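PDB 6ZJ8: virulence sensor protein BvgS from Bordetella pertussis, which acts as the sensor histidine kinase of a virulence-regulating signalling system, its PAS domain probably taking part in signal transduction within the kinase. Local coordinates for residues 36-41 and 86-91. Sequence-based numbering, arbitrary orientation.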
ATOM      1  N   PRO A  36       2.388  -4.497  -1.134  1.00 54.08           N
ATOM      2  CA  PRO A  36       1.837  -3.591  -0.118  1.00 51.55           C
ATOM      3  C   PRO A  36       0.317  -3.565  -0.143  1.00 52.29           C
ATOM      4  O   PRO A  36      -0.305  -3.476  -1.205  1.00 52.09           O
ATOM      5  CB  PRO A  36       2.430  -2.232  -0.501  1.00 52.98           C
ATOM      6  CG  PRO A  36       3.715  -2.568  -1.167  1.00 52.71           C
ATOM      7  CD  PRO A  36       3.458  -3.850  -1.917  1.00 51.48           C
ATOM      8  N   ILE A  37      -0.278  -3.635   1.045  1.00 51.95           N
ATOM      9  CA  ILE A  37      -1.720  -3.502   1.200  1.00 52.99           C
ATOM     10  C   ILE A  37      -1.987  -2.784   2.513  1.00 55.45           C
ATOM     11  O   ILE A  37      -1.267  -2.977   3.499  1.00 54.85           O
ATOM     12  CB  ILE A  37      -2.439  -4.867   1.154  1.00 53.26           C
ATOM     13  CG1 ILE A  37      -3.955  -4.659   1.215  1.00 54.14           C
ATOM     14  CG2 ILE A  37      -1.995  -5.748   2.306  1.00 53.29           C
ATOM     15  CD1 ILE A  37      -4.749  -5.925   1.065  1.00 59.89           C
ATOM     16  N   TYR A  38      -3.024  -1.950   2.518  1.00 56.34           N
ATOM     17  CA  TYR A  38      -3.401  -1.175   3.688  1.00 57.21           C
ATOM     18  C   TYR A  38      -4.918  -1.098   3.767  1.00 63.14           C
ATOM     19  O   TYR A  38      -5.633  -1.453   2.826  1.00 58.90           O
ATOM     20  CB  TYR A  38      -2.811   0.239   3.640  1.00 57.54           C
ATOM     21  CG  TYR A  38      -3.218   1.004   2.400  1.00 58.40           C
ATOM     22  CD1 TYR A  38      -4.402   1.733   2.365  1.00 59.25           C
ATOM     23  CD2 TYR A  38      -2.429   0.984   1.259  1.00 57.33           C
ATOM     24  CE1 TYR A  38      -4.780   2.429   1.227  1.00 59.87           C
ATOM     25  CE2 TYR A  38      -2.799   1.674   0.119  1.00 57.78           C
ATOM     26  CZ  TYR A  38      -3.975   2.391   0.107  1.00 59.03           C
ATOM     27  OH  TYR A  38      -4.339   3.075  -1.030  1.00 60.34           O
ATOM     28  N   VAL A  39      -5.405  -0.626   4.910  1.00 60.13           N
ATOM     29  CA  VAL A  39      -6.818  -0.336   5.112  1.00 66.36           C
ATOM     30  C   VAL A  39      -6.926   1.023   5.789  1.00 68.36           C
ATOM     31  O   VAL A  39      -6.319   1.244   6.842  1.00 68.29           O
ATOM     32  CB  VAL A  39      -7.519  -1.417   5.953  1.00 67.10           C
ATOM     33  CG1 VAL A  39      -8.968  -1.035   6.194  1.00 70.02           C
ATOM     34  CG2 VAL A  39      -7.426  -2.764   5.259  1.00 66.35           C
ATOM     35  N   ARG A  40      -7.696   1.924   5.186  1.00 66.20           N
ATOM     36  CA  ARG A  40      -7.868   3.283   5.678  1.00 68.08           C
ATOM     37  C   ARG A  40      -9.352   3.554   5.877  1.00 71.14           C
ATOM     38  O   ARG A  40     -10.159   3.288   4.981  1.00 71.76           O
ATOM     39  CB  ARG A  40      -7.254   4.288   4.699  1.00 67.74           C
ATOM     40  CG  ARG A  40      -7.521   5.738   5.038  1.00 70.80           C
ATOM     41  CD  ARG A  40      -6.494   6.659   4.397  1.00 75.62           C
ATOM     42  NE  ARG A  40      -6.325   6.419   2.967  1.00 68.97           N
ATOM     43  CZ  ARG A  40      -5.684   7.244   2.142  1.00 67.78           C
ATOM     44  NH1 ARG A  40      -5.157   8.374   2.600  1.00 67.83           N
ATOM     45  NH2 ARG A  40      -5.575   6.947   0.855  1.00 66.76           N
ATOM     46  N   ASP A  41      -9.708   4.077   7.049  1.00 74.31           N
ATOM     47  CA  ASP A  41     -11.107   4.311   7.369  1.00 77.73           C
ATOM     48  C   ASP A  41     -11.618   5.549   6.633  1.00 79.61           C
ATOM     49  O   ASP A  41     -10.908   6.179   5.845  1.00 78.94           O
ATOM     50  CB  ASP A  41     -11.295   4.441   8.881  1.00 79.44           C
ATOM     51  CG  ASP A  41     -10.691   5.715   9.449  1.00 81.52           C
ATOM     52  OD1 ASP A  41     -10.093   6.503   8.687  1.00 80.33           O
ATOM     53  OD2 ASP A  41     -10.818   5.928  10.671  1.00 83.91           O
ATOM     54  N   GLU A  86       2.514   9.756  -2.259  1.00 59.24           N
ATOM     55  CA  GLU A  86       2.745   9.420  -3.660  1.00 58.71           C
ATOM     56  C   GLU A  86       2.224   8.025  -3.990  1.00 57.96           C
ATOM     57  O   GLU A  86       1.635   7.814  -5.058  1.00 57.77           O
ATOM     58  CB  GLU A  86       4.237   9.538  -3.976  1.00 57.92           C
ATOM     59  CG  GLU A  86       4.757  10.972  -3.915  1.00 59.17           C
ATOM     60  CD  GLU A  86       6.272  11.061  -3.931  1.00 60.45           C
ATOM     61  OE1 GLU A  86       6.809  12.119  -3.537  1.00 65.08           O
ATOM     62  OE2 GLU A  86       6.931  10.076  -4.332  1.00 58.31           O
ATOM     63  N   PHE A  87       2.418   7.064  -3.088  1.00 58.06           N
ATOM     64  CA  PHE A  87       1.980   5.699  -3.356  1.00 59.08           C
ATOM     65  C   PHE A  87       0.476   5.527  -3.201  1.00 58.64           C
ATOM     66  O   PHE A  87      -0.106   4.631  -3.822  1.00 59.67           O
ATOM     67  CB  PHE A  87       2.697   4.722  -2.425  1.00 56.26           C
ATOM     68  CG  PHE A  87       4.143   4.520  -2.759  1.00 55.71           C
ATOM     69  CD1 PHE A  87       5.114   5.339  -2.213  1.00 55.94           C
ATOM     70  CD2 PHE A  87       4.532   3.508  -3.620  1.00 55.09           C
ATOM     71  CE1 PHE A  87       6.447   5.151  -2.520  1.00 55.19           C
ATOM     72  CE2 PHE A  87       5.862   3.314  -3.929  1.00 53.53           C
ATOM     73  CZ  PHE A  87       6.821   4.136  -3.380  1.00 53.83           C
ATOM     74  N   LEU A  88      -0.164   6.354  -2.380  1.00 60.55           N
ATOM     75  CA  LEU A  88      -1.595   6.245  -2.154  1.00 59.62           C
ATOM     76  C   LEU A  88      -2.359   7.002  -3.234  1.00 62.57           C
ATOM     77  O   LEU A  88      -1.785   7.708  -4.065  1.00 63.40           O
ATOM     78  CB  LEU A  88      -1.958   6.784  -0.771  1.00 61.25           C
ATOM     79  CG  LEU A  88      -1.223   6.121   0.393  1.00 59.96           C
ATOM     80  CD1 LEU A  88      -1.419   6.930   1.656  1.00 60.94           C
ATOM     81  CD2 LEU A  88      -1.705   4.698   0.595  1.00 58.20           C
ATOM     82  N   LEU A  89      -3.678   6.844  -3.212  1.00 71.26           N
ATOM     83  CA  LEU A  89      -4.571   7.538  -4.124  1.00 76.86           C
ATOM     84  C   LEU A  89      -5.337   8.619  -3.371  1.00 82.49           C
ATOM     85  O   LEU A  89      -5.588   8.503  -2.168  1.00 83.62           O
ATOM     86  CB  LEU A  89      -5.552   6.566  -4.782  1.00 76.82           C
ATOM     87  CG  LEU A  89      -4.932   5.509  -5.698  1.00 72.39           C
ATOM     88  CD1 LEU A  89      -6.017   4.667  -6.346  1.00 73.07           C
ATOM     89  CD2 LEU A  89      -4.053   6.158  -6.757  1.00 72.15           C
ATOM     90  N   THR A  90      -5.703   9.672  -4.097  1.00 84.90           N
ATOM     91  CA  THR A  90      -6.420  10.785  -3.494  1.00 90.74           C
ATOM     92  C   THR A  90      -7.776  10.324  -2.966  1.00 99.74           C
ATOM     93  O   THR A  90      -8.354   9.337  -3.434  1.00 99.20           O
ATOM     94  CB  THR A  90      -6.603  11.912  -4.514  1.00 91.43           C
ATOM     95  OG1 THR A  90      -5.361  12.159  -5.185  1.00 89.01           O
ATOM     96  CG2 THR A  90      -7.055  13.190  -3.824  1.00 96.74           C
ATOM     97  N   ARG A  91      -8.282  11.050  -1.973  1.00114.75           N
ATOM     98  CA  ARG A  91      -9.541  10.715  -1.310  1.00123.23           C
ATOM     99  C   ARG A  91     -10.680  11.360  -2.093  1.00123.34           C
ATOM    100  O   ARG A  91     -10.911  12.569  -1.998  1.00127.08           O
ATOM    101  CB  ARG A  91      -9.513  11.180   0.143  1.00127.92           C
ATOM    102  CG  ARG A  91     -10.641  10.633   1.008  1.00139.52           C
ATOM    103  CD  ARG A  91     -10.424  10.945   2.485  1.00137.04           C
ATOM    104  NE  ARG A  91     -10.386  12.381   2.756  1.00140.34           N
ATOM    105  CZ  ARG A  91     -11.462  13.145   2.929  1.00146.89           C
ATOM    106  NH1 ARG A  91     -12.679  12.620   2.854  1.00142.85           N
ATOM    107  NH2 ARG A  91     -11.320  14.440   3.173  1.00145.84           N
TER
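Leu88, just past the end of helix 79-87, shows how one branched side chain can serve two unlike neighbours on a strand. Its CB comes within 4.0 Å of Arg40 NH2. The first torsion (chi1 -56°) carries CG away from the carbonyl carbon, and the second then sends CD1 towards Arg40 and CD2 towards Tyr38. CD1 of Leu88 lies over one face of the Arg40 guanidinium, 4.1 Å from NH1. CD2 sits over a face of the Tyr38 ring, displaced towards its CE2-CZ side: it is 3.3 Å from Tyr38 CE2 and 3.5 Å from Tyr38 OH. This is a CH-pi contact, the methyl carbon lying 30° off the ring normal.

The guanidinium that receives CD1 on its face meets a polar group at its edge. The Arg40 chain, extended at first and then bent at its third torsion, brings its NH2 to Leu89 O near the guanidinium plane, in a weak hydrogen bond of 3.4 Å with an angle of 134° at the hydrogen. Around this buried centre, Met46 touches both Tyr38 and Arg40, while Leu89 packs on Gln116 and Thr118 of strand 110-122. The contact thus joins the segment leaving a helix to a strand of the antiparallel sheet, within the interior characteristic of a PAS fold, with its five-stranded sheet of order 2-1-5-4-3.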